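Local coordinates for sensor protein (Vibrio cholerae, PDB 3BY9), which probably acts as a membrane-bound histidine kinase of a two-component system, this piece being its DctB sensor domain, which binds C4-dicarboxylates such as succinate, at residues R104-Y118 / Y131-V145. Residues are numbered along the deposited sequence; the frame is centred on the assembly and turned at random.
With SIN (succinic acid), chain E.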
ATOM      1  N   ARG A 104      -4.580   1.282  13.249  1.00  8.54           N
ATOM      2  CA  ARG A 104      -4.393   1.420  11.803  1.00  7.38           C
ATOM      3  C   ARG A 104      -5.507   2.227  11.170  1.00  8.71           C
ATOM      4  O   ARG A 104      -6.682   2.008  11.455  1.00 10.04           O
ATOM      5  CB  ARG A 104      -4.401   0.068  11.105  1.00  9.95           C
ATOM      6  CG  ARG A 104      -3.109  -0.663  11.172  1.00 10.08           C
ATOM      7  CD  ARG A 104      -2.013  -0.002  10.282  1.00  7.58           C
ATOM      8  NE  ARG A 104      -0.968  -0.999   9.958  1.00  9.32           N
ATOM      9  CZ  ARG A 104       0.303  -0.699   9.683  1.00  9.04           C
ATOM     10  NH1 ARG A 104       0.723   0.560   9.674  1.00  9.72           N
ATOM     11  NH2 ARG A 104       1.190  -1.701   9.510  1.00  9.94           N
ATOM     12  N   PRO A 105      -5.166   3.104  10.237  1.00  9.00           N
ATOM     13  CA  PRO A 105      -6.235   3.901   9.598  1.00  9.90           C
ATOM     14  C   PRO A 105      -7.307   3.066   8.918  1.00 10.28           C
ATOM     15  O   PRO A 105      -8.469   3.436   8.919  1.00 10.21           O
ATOM     16  CB  PRO A 105      -5.462   4.730   8.581  1.00 10.32           C
ATOM     17  CG  PRO A 105      -4.173   5.040   9.338  1.00 13.17           C
ATOM     18  CD  PRO A 105      -3.822   3.666   9.948  1.00  9.34           C
ATOM     19  N   TYR A 106      -6.938   1.934   8.303  1.00 10.83           N
ATOM     20  CA  TYR A 106      -7.995   1.187   7.634  1.00  9.58           C
ATOM     21  C   TYR A 106      -9.037   0.675   8.621  1.00  9.10           C
ATOM     22  O   TYR A 106     -10.210   0.535   8.239  1.00  9.33           O
ATOM     23  CB  TYR A 106      -7.413   0.061   6.746  1.00  8.93           C
ATOM     24  CG  TYR A 106      -6.616  -1.002   7.494  1.00  8.49           C
ATOM     25  CD1 TYR A 106      -7.262  -1.981   8.284  1.00  7.51           C
ATOM     26  CD2 TYR A 106      -5.220  -1.056   7.390  1.00  8.93           C
ATOM     27  CE1 TYR A 106      -6.526  -2.990   8.954  1.00  8.45           C
ATOM     28  CE2 TYR A 106      -4.485  -2.060   8.064  1.00  7.49           C
ATOM     29  CZ  TYR A 106      -5.146  -3.015   8.843  1.00  7.09           C
ATOM     30  OH  TYR A 106      -4.425  -3.982   9.548  1.00  9.53           O
ATOM     31  N   PHE A 107      -8.671   0.432   9.880  1.00  7.99           N
ATOM     32  CA  PHE A 107      -9.678  -0.051  10.801  1.00  7.42           C
ATOM     33  C   PHE A 107     -10.457   1.213  11.318  1.00  9.34           C
ATOM     34  O   PHE A 107     -11.686   1.224  11.383  1.00 10.17           O
ATOM     35  CB  PHE A 107      -9.028  -0.740  12.016  1.00  8.17           C
ATOM     36  CG  PHE A 107     -10.038  -1.135  13.071  1.00  8.52           C
ATOM     37  CD1 PHE A 107     -10.795  -2.297  12.916  1.00  8.00           C
ATOM     38  CD2 PHE A 107     -10.335  -0.260  14.126  1.00  7.77           C
ATOM     39  CE1 PHE A 107     -11.832  -2.619  13.762  1.00  8.89           C
ATOM     40  CE2 PHE A 107     -11.383  -0.551  14.998  1.00 10.91           C
ATOM     41  CZ  PHE A 107     -12.144  -1.750  14.812  1.00  8.88           C
ATOM     42  N   TYR A 108      -9.709   2.241  11.695  1.00  6.71           N
ATOM     43  CA  TYR A 108     -10.332   3.475  12.226  1.00  8.59           C
ATOM     44  C   TYR A 108     -11.376   4.012  11.261  1.00  7.21           C
ATOM     45  O   TYR A 108     -12.511   4.404  11.677  1.00 11.40           O
ATOM     46  CB  TYR A 108      -9.213   4.530  12.411  1.00  7.50           C
ATOM     47  CG  TYR A 108      -9.681   5.897  12.876  1.00  8.21           C
ATOM     48  CD1 TYR A 108     -10.212   6.089  14.158  1.00 10.37           C
ATOM     49  CD2 TYR A 108      -9.529   6.997  12.060  1.00  7.96           C
ATOM     50  CE1 TYR A 108     -10.583   7.364  14.610  1.00  9.62           C
ATOM     51  CE2 TYR A 108      -9.889   8.292  12.481  1.00  9.82           C
ATOM     52  CZ  TYR A 108     -10.414   8.465  13.758  1.00 10.81           C
ATOM     53  OH  TYR A 108     -10.776   9.746  14.168  1.00  9.29           O
ATOM     54  N   LEU A 109     -11.016   4.047   9.970  1.00  8.42           N
ATOM     55  CA  LEU A 109     -11.970   4.586   8.996  1.00  8.45           C
ATOM     56  C   LEU A 109     -13.107   3.633   8.689  1.00 10.64           C
ATOM     57  O   LEU A 109     -14.263   4.052   8.556  1.00 12.79           O
ATOM     58  CB  LEU A 109     -11.292   4.937   7.684  1.00  9.48           C
ATOM     59  CG  LEU A 109     -10.118   5.944   7.857  1.00 11.99           C
ATOM     60  CD1 LEU A 109      -9.342   6.103   6.534  1.00 18.00           C
ATOM     61  CD2 LEU A 109     -10.668   7.302   8.360  1.00 14.83           C
ATOM     62  N   SER A 110     -12.828   2.332   8.613  1.00  8.39           N
ATOM     63  CA  SER A 110     -13.939   1.450   8.262  1.00  9.23           C
ATOM     64  C   SER A 110     -14.884   1.103   9.403  1.00  9.36           C
ATOM     65  O   SER A 110     -16.053   0.737   9.150  1.00 11.93           O
ATOM     66  CB  SER A 110     -13.403   0.157   7.616  1.00 11.62           C
ATOM     67  OG  SER A 110     -12.917   0.450   6.306  1.00 12.29           O
ATOM     68  N   ILE A 111     -14.424   1.211  10.648  1.00  7.25           N
ATOM     69  CA  ILE A 111     -15.331   0.886  11.746  1.00 10.57           C
ATOM     70  C   ILE A 111     -16.348   2.030  11.831  1.00 11.14           C
ATOM     71  O   ILE A 111     -17.393   1.895  12.477  1.00 12.36           O
ATOM     72  CB  ILE A 111     -14.570   0.654  13.090  1.00  7.93           C
ATOM     73  CG1 ILE A 111     -15.487  -0.077  14.093  1.00  8.10           C
ATOM     74  CG2 ILE A 111     -13.982   1.975  13.663  1.00  8.26           C
ATOM     75  CD1 ILE A 111     -15.755  -1.576  13.755  1.00  8.91           C
ATOM     76  N   ALA A 112     -16.065   3.120  11.114  1.00  8.95           N
ATOM     77  CA  ALA A 112     -17.017   4.279  11.092  1.00 11.42           C
ATOM     78  C   ALA A 112     -18.041   4.068   9.944  1.00 15.83           C
ATOM     79  O   ALA A 112     -18.861   4.953   9.603  1.00 19.79           O
ATOM     80  CB  ALA A 112     -16.259   5.579  10.880  1.00 13.01           C
ATOM     81  N   GLY A 113     -17.963   2.919   9.297  1.00 10.61           N
ATOM     82  CA  GLY A 113     -18.953   2.582   8.282  1.00 11.66           C
ATOM     83  C   GLY A 113     -18.653   2.830   6.836  1.00 11.85           C
ATOM     84  O   GLY A 113     -19.555   2.732   6.009  1.00 18.91           O
ATOM     85  N   GLN A 114     -17.403   3.125   6.492  0.50 14.39           N
ATOM     86  CA  GLN A 114     -17.085   3.320   5.095  0.50 16.96           C
ATOM     87  C   GLN A 114     -16.046   2.337   4.645  0.50 13.14           C
ATOM     88  O   GLN A 114     -15.366   1.702   5.447  0.50 15.58           O
ATOM     89  CB  GLN A 114     -16.539   4.720   4.811  0.50 21.91           C
ATOM     90  CG  GLN A 114     -17.594   5.737   4.514  0.50 29.94           C
ATOM     91  CD  GLN A 114     -18.123   6.364   5.769  0.50 33.18           C
ATOM     92  OE1 GLN A 114     -19.131   7.061   5.739  0.50 35.09           O
ATOM     93  NE2 GLN A 114     -17.433   6.133   6.890  0.50 31.12           N
ATOM     94  N   LYS A 115     -15.953   2.207   3.343  1.00 11.36           N
ATOM     95  CA  LYS A 115     -14.931   1.342   2.763  1.00  8.45           C
ATOM     96  C   LYS A 115     -13.676   2.201   2.941  1.00 10.86           C
ATOM     97  O   LYS A 115     -13.757   3.432   2.969  1.00 13.67           O
ATOM     98  CB  LYS A 115     -15.172   1.088   1.269  1.00 13.94           C
ATOM     99  CG  LYS A 115     -15.274   2.292   0.400  1.00 26.25           C
ATOM    100  CD  LYS A 115     -15.639   1.864  -1.029  1.00 31.36           C
ATOM    101  CE  LYS A 115     -15.699   3.075  -1.957  1.00 41.95           C
ATOM    102  NZ  LYS A 115     -14.397   3.831  -1.974  1.00 47.52           N
ATOM    103  N   SER A 116     -12.510   1.579   3.102  1.00  8.62           N
ATOM    104  CA  SER A 116     -11.302   2.368   3.189  1.00  9.16           C
ATOM    105  C   SER A 116     -10.195   1.572   2.536  1.00 11.39           C
ATOM    106  O   SER A 116     -10.342   0.373   2.262  1.00 12.15           O
ATOM    107  CB  SER A 116     -10.925   2.690   4.660  1.00 12.67           C
ATOM    108  OG  SER A 116     -10.565   1.515   5.348  1.00 13.06           O
ATOM    109  N   GLN A 117      -9.105   2.271   2.203  1.00  9.62           N
ATOM    110  CA  GLN A 117      -7.951   1.583   1.630  1.00  8.44           C
ATOM    111  C   GLN A 117      -6.700   2.227   2.207  1.00 10.72           C
ATOM    112  O   GLN A 117      -6.724   3.398   2.642  1.00 12.52           O
ATOM    113  CB  GLN A 117      -7.967   1.640   0.107  1.00 14.00           C
ATOM    114  CG  GLN A 117      -8.014   3.045  -0.463  1.00 14.22           C
ATOM    115  CD  GLN A 117      -8.410   2.997  -1.944  1.00 19.25           C
ATOM    116  OE1 GLN A 117      -9.528   3.391  -2.344  1.00 26.19           O
ATOM    117  NE2 GLN A 117      -7.520   2.470  -2.753  1.00 15.01           N
ATOM    118  N   TYR A 118      -5.581   1.484   2.196  1.00  8.50           N
ATOM    119  CA  TYR A 118      -4.386   1.999   2.853  1.00  9.15           C
ATOM    120  C   TYR A 118      -3.188   1.189   2.395  1.00  9.95           C
ATOM    121  O   TYR A 118      -3.355   0.108   1.877  1.00 13.09           O
ATOM    122  CB  TYR A 118      -4.540   1.761   4.369  1.00 10.14           C
ATOM    123  CG  TYR A 118      -3.505   2.459   5.252  1.00 11.55           C
ATOM    124  CD1 TYR A 118      -3.403   3.877   5.260  1.00 12.48           C
ATOM    125  CD2 TYR A 118      -2.695   1.727   6.114  1.00 12.21           C
ATOM    126  CE1 TYR A 118      -2.511   4.525   6.102  1.00 11.83           C
ATOM    127  CE2 TYR A 118      -1.791   2.361   6.986  1.00 11.15           C
ATOM    128  CZ  TYR A 118      -1.717   3.764   6.963  1.00 13.00           C
ATOM    129  OH  TYR A 118      -0.884   4.387   7.857  1.00 12.81           O
ATOM    130  N   TYR A 131      -4.006  -2.485   1.531  1.00  7.76           N
ATOM    131  CA  TYR A 131      -5.111  -2.990   2.326  1.00  8.97           C
ATOM    132  C   TYR A 131      -6.443  -2.408   1.931  1.00 11.04           C
ATOM    133  O   TYR A 131      -6.540  -1.185   1.732  1.00 11.31           O
ATOM    134  CB  TYR A 131      -4.888  -2.627   3.817  1.00  9.65           C
ATOM    135  CG  TYR A 131      -3.605  -3.167   4.443  1.00  8.62           C
ATOM    136  CD1 TYR A 131      -3.636  -4.200   5.362  1.00  7.47           C
ATOM    137  CD2 TYR A 131      -2.362  -2.576   4.166  1.00  8.44           C
ATOM    138  CE1 TYR A 131      -2.468  -4.659   6.004  1.00  7.79           C
ATOM    139  CE2 TYR A 131      -1.199  -3.027   4.811  1.00 10.41           C
ATOM    140  CZ  TYR A 131      -1.258  -4.049   5.709  1.00  9.91           C
ATOM    141  OH  TYR A 131      -0.112  -4.514   6.311  1.00 10.84           O
ATOM    142  N   TYR A 132      -7.456  -3.286   1.790  1.00  6.32           N
ATOM    143  CA  TYR A 132      -8.831  -2.814   1.546  1.00  8.90           C
ATOM    144  C   TYR A 132      -9.661  -3.268   2.753  1.00  7.74           C
ATOM    145  O   TYR A 132      -9.573  -4.433   3.170  1.00  8.80           O
ATOM    146  CB  TYR A 132      -9.418  -3.462   0.294  1.00  9.17           C
ATOM    147  CG  TYR A 132      -8.871  -2.833  -0.977  1.00  9.89           C
ATOM    148  CD1 TYR A 132      -9.317  -1.579  -1.384  1.00 11.76           C
ATOM    149  CD2 TYR A 132      -7.937  -3.504  -1.735  1.00 11.12           C
ATOM    150  CE1 TYR A 132      -8.833  -0.996  -2.565  1.00 10.20           C
ATOM    151  CE2 TYR A 132      -7.442  -2.948  -2.919  1.00  9.97           C
ATOM    152  CZ  TYR A 132      -7.894  -1.724  -3.316  1.00 13.84           C
ATOM    153  OH  TYR A 132      -7.434  -1.223  -4.508  1.00 15.71           O
ATOM    154  N   ALA A 133     -10.493  -2.380   3.295  1.00  8.49           N
ATOM    155  CA  ALA A 133     -11.283  -2.750   4.473  1.00  6.85           C
ATOM    156  C   ALA A 133     -12.730  -2.317   4.280  1.00  8.19           C
ATOM    157  O   ALA A 133     -13.033  -1.391   3.486  1.00 10.39           O
ATOM    158  CB  ALA A 133     -10.679  -2.065   5.725  1.00 10.85           C
ATOM    159  N   TYR A 134     -13.631  -3.010   4.962  1.00  6.00           N
ATOM    160  CA  TYR A 134     -15.055  -2.687   4.786  1.00 10.71           C
ATOM    161  C   TYR A 134     -15.769  -3.056   6.077  1.00  9.37           C
ATOM    162  O   TYR A 134     -15.441  -4.042   6.726  1.00  7.35           O
ATOM    163  CB  TYR A 134     -15.618  -3.549   3.630  1.00 10.03           C
ATOM    164  CG  TYR A 134     -16.876  -2.980   3.031  1.00  9.48           C
ATOM    165  CD1 TYR A 134     -16.812  -2.039   1.990  1.00 11.04           C
ATOM    166  CD2 TYR A 134     -18.129  -3.366   3.504  1.00  7.95           C
ATOM    167  CE1 TYR A 134     -17.980  -1.499   1.457  1.00 12.57           C
ATOM    168  CE2 TYR A 134     -19.295  -2.824   2.958  1.00 12.02           C
ATOM    169  CZ  TYR A 134     -19.208  -1.889   1.938  1.00 15.32           C
ATOM    170  OH  TYR A 134     -20.386  -1.309   1.411  1.00 16.72           O
ATOM    171  N   PRO A 135     -16.772  -2.254   6.487  1.00  6.92           N
ATOM    172  CA  PRO A 135     -17.487  -2.578   7.728  1.00  7.07           C
ATOM    173  C   PRO A 135     -18.397  -3.824   7.587  1.00  9.56           C
ATOM    174  O   PRO A 135     -19.008  -4.028   6.522  1.00 10.30           O
ATOM    175  CB  PRO A 135     -18.354  -1.315   7.970  1.00 10.80           C
ATOM    176  CG  PRO A 135     -18.657  -0.852   6.527  1.00  7.21           C
ATOM    177  CD  PRO A 135     -17.263  -1.006   5.864  1.00  7.13           C
ATOM    178  N   VAL A 136     -18.474  -4.638   8.651  1.00  5.97           N
ATOM    179  CA  VAL A 136     -19.411  -5.768   8.642  1.00  8.40           C
ATOM    180  C   VAL A 136     -20.656  -5.222   9.340  1.00  9.89           C
ATOM    181  O   VAL A 136     -20.583  -4.821  10.496  1.00 10.49           O
ATOM    182  CB  VAL A 136     -18.882  -6.954   9.424  1.00  7.33           C
ATOM    183  CG1 VAL A 136     -19.976  -8.088   9.463  1.00  7.52           C
ATOM    184  CG2 VAL A 136     -17.597  -7.498   8.722  1.00  7.34           C
ATOM    185  N   ILE A 137     -21.774  -5.200   8.609  1.00  7.95           N
ATOM    186  CA  ILE A 137     -23.010  -4.614   9.122  1.00  9.13           C
ATOM    187  C   ILE A 137     -24.133  -5.671   9.181  1.00 11.32           C
ATOM    188  O   ILE A 137     -24.374  -6.371   8.190  1.00 10.95           O
ATOM    189  CB  ILE A 137     -23.434  -3.481   8.161  1.00  7.76           C
ATOM    190  CG1 ILE A 137     -22.379  -2.355   8.199  1.00 10.23           C
ATOM    191  CG2 ILE A 137     -24.815  -2.905   8.606  1.00  8.98           C
ATOM    192  CD1 ILE A 137     -22.606  -1.240   7.084  1.00 11.11           C
ATOM    193  N   TYR A 138     -24.780  -5.800  10.340  1.00 10.01           N
ATOM    194  CA  TYR A 138     -25.880  -6.754  10.485  1.00  9.68           C
ATOM    195  C   TYR A 138     -26.916  -6.096  11.435  1.00 13.26           C
ATOM    196  O   TYR A 138     -26.565  -5.550  12.467  1.00 12.31           O
ATOM    197  CB  TYR A 138     -25.374  -8.071  11.107  1.00 11.61           C
ATOM    198  CG  TYR A 138     -26.471  -9.090  11.213  1.00  9.13           C
ATOM    199  CD1 TYR A 138     -26.985  -9.707  10.065  1.00 10.78           C
ATOM    200  CD2 TYR A 138     -27.063  -9.367  12.439  1.00 12.36           C
ATOM    201  CE1 TYR A 138     -28.086 -10.583  10.152  1.00 13.35           C
ATOM    202  CE2 TYR A 138     -28.148 -10.229  12.531  1.00 13.74           C
ATOM    203  CZ  TYR A 138     -28.643 -10.824  11.397  1.00 15.36           C
ATOM    204  OH  TYR A 138     -29.710 -11.687  11.512  1.00 17.56           O
ATOM    205  N   ALA A 139     -28.188  -6.204  11.067  1.00 13.16           N
ATOM    206  CA  ALA A 139     -29.277  -5.617  11.857  1.00 15.88           C
ATOM    207  C   ALA A 139     -29.003  -4.123  12.107  1.00 15.99           C
ATOM    208  O   ALA A 139     -29.212  -3.610  13.215  1.00 17.55           O
ATOM    209  CB  ALA A 139     -29.463  -6.361  13.164  1.00 15.83           C
ATOM    210  N   ALA A 140     -28.522  -3.481  11.051  1.00 13.07           N
ATOM    211  CA  ALA A 140     -28.206  -2.041  10.998  1.00 15.76           C
ATOM    212  C   ALA A 140     -27.098  -1.591  11.928  1.00 18.46           C
ATOM    213  O   ALA A 140     -26.957  -0.385  12.187  1.00 21.53           O
ATOM    214  CB  ALA A 140     -29.476  -1.197  11.288  1.00 20.49           C
ATOM    215  N   GLU A 141     -26.304  -2.535  12.410  1.00 12.32           N
ATOM    216  CA  GLU A 141     -25.244  -2.187  13.340  1.00 15.54           C
ATOM    217  C   GLU A 141     -23.880  -2.565  12.766  1.00 12.23           C
ATOM    218  O   GLU A 141     -23.755  -3.621  12.157  1.00 11.05           O
ATOM    219  CB  GLU A 141     -25.411  -2.970  14.635  1.00 19.16           C
ATOM    220  CG  GLU A 141     -26.722  -2.709  15.360  1.00 34.86           C
ATOM    221  CD  GLU A 141     -26.491  -2.082  16.720  1.00 47.44           C
ATOM    222  OE1 GLU A 141     -25.849  -1.010  16.768  1.00 50.66           O
ATOM    223  OE2 GLU A 141     -26.944  -2.659  17.738  1.00 51.46           O
ATOM    224  N   ILE A 142     -22.869  -1.748  13.044  1.00 11.64           N
ATOM    225  CA  ILE A 142     -21.518  -2.118  12.582  1.00  9.66           C
ATOM    226  C   ILE A 142     -20.962  -3.041  13.666  1.00 11.26           C
ATOM    227  O   ILE A 142     -20.793  -2.632  14.820  1.00 13.89           O
ATOM    228  CB  ILE A 142     -20.624  -0.860  12.418  1.00 12.84           C
ATOM    229  CG1 ILE A 142     -21.175   0.007  11.269  1.00 11.52           C
ATOM    230  CG2 ILE A 142     -19.163  -1.307  12.082  1.00 15.03           C
ATOM    231  CD1 ILE A 142     -20.527   1.406  11.154  1.00 15.46           C
ATOM    232  N   LEU A 143     -20.605  -4.277  13.290  1.00  8.01           N
ATOM    233  CA  LEU A 143     -20.094  -5.258  14.233  1.00  8.66           C
ATOM    234  C   LEU A 143     -18.584  -5.491  14.139  1.00  8.35           C
ATOM    235  O   LEU A 143     -18.025  -6.095  15.034  1.00 10.23           O
ATOM    236  CB  LEU A 143     -20.766  -6.614  13.951  1.00 11.81           C
ATOM    237  CG  LEU A 143     -22.279  -6.702  14.030  1.00 13.57           C
ATOM    238  CD1 LEU A 143     -22.667  -8.201  13.715  1.00 14.32           C
ATOM    239  CD2 LEU A 143     -22.729  -6.348  15.412  1.00 19.24           C
ATOM    240  N   GLY A 144     -17.939  -4.996  13.082  1.00  8.10           N
ATOM    241  CA  GLY A 144     -16.506  -5.255  12.944  1.00  6.97           C
ATOM    242  C   GLY A 144     -16.057  -4.809  11.554  1.00  9.27           C
ATOM    243  O   GLY A 144     -16.771  -4.110  10.848  1.00  7.74           O
ATOM    244  N   VAL A 145     -14.877  -5.261  11.149  1.00  6.74           N
ATOM    245  CA  VAL A 145     -14.304  -4.844   9.870  1.00  7.06           C
ATOM    246  C   VAL A 145     -13.633  -6.057   9.238  1.00  8.54           C
ATOM    247  O   VAL A 145     -12.963  -6.825   9.942  1.00  8.18           O
ATOM    248  CB  VAL A 145     -13.175  -3.779  10.106  1.00  9.02           C
ATOM    249  CG1 VAL A 145     -12.371  -3.495   8.793  1.00  8.17           C
ATOM    250  CG2 VAL A 145     -13.802  -2.442  10.566  1.00  8.63           C
TER
HETATM  251  C1  SIN E 287       0.377  -7.197   8.884  1.00 11.79           C
HETATM  252  O1  SIN E 287       0.044  -6.796   7.718  1.00 10.02           O
HETATM  253  O2  SIN E 287       1.492  -7.748   9.103  1.00 10.93           O
HETATM  254  C2  SIN E 287      -0.568  -7.012  10.077  1.00 11.04           C
HETATM  255  C3  SIN E 287      -1.661  -5.966   9.791  1.00 10.15           C
HETATM  256  C4  SIN E 287      -1.151  -4.537   9.815  1.00 12.38           C
HETATM  257  O3  SIN E 287      -1.976  -3.603   9.575  1.00 10.71           O
HETATM  258  O4  SIN E 287       0.074  -4.319  10.039  1.00 12.43           O
HETATM  259  O   HOH W   1      -8.438   1.350  -5.168  1.00 18.51           O
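The rings of Y106 and Y131 lie nearly parallel, planes 14° apart, but are slid so far past one another that they barely overlap; Y106 CE2 lies over one face of the Y131 ring, toward the rim, 3.5 Å from Y131 CD1. Y106 reaches this position because its CG stands between the backbone N and the carbonyl carbon (chi1 62°), which turns the ring toward Y131, with its hydroxyl at the succinate. The two hydroxyls grip opposite ends of that ligand: Y106 OH makes a very short bond of 2.5 Å to SIN O3, and Y131 OH donates to SIN O1. R104, at the N-cap of the helix, presents the edge of its guanidinium to the carboxylate held by Y106, with NE to SIN O3 at 2.8 Å and NH2 to SIN O4 at 2.9 Å, both nearly straight. S123, T124, S125 and K149 complete the site. This is the succinate pocket of the five-stranded antiparallel sheet, consistent with the PAS-like fold of DctB sensor domains, and the short helix 105-110 packs over that sheet. Strand 116-121 is its outermost strand in this chain; S116–A133 and Y118–Y131 are antiparallel hydrogen-bonded pairs, with the non-hydrogen-bonded pair Q117–Y132 between them. Between helix and sheet, A133 CB meets S110 OG at 3.4 Å, and that hydroxyl donates to Q114 O, across the turn that leads from the helix into strand 116-121. Farther along, V145 CG2 touches F107 CE1 at 3.8 Å, obliquely to the ring, and also I111 CD1, which reaches I142 CG2 as well. On the other sheet face Q117 and Y132 run side by side, bridged by a water between NE2 and OH; Q117 NE2 also bonds Y130 OH.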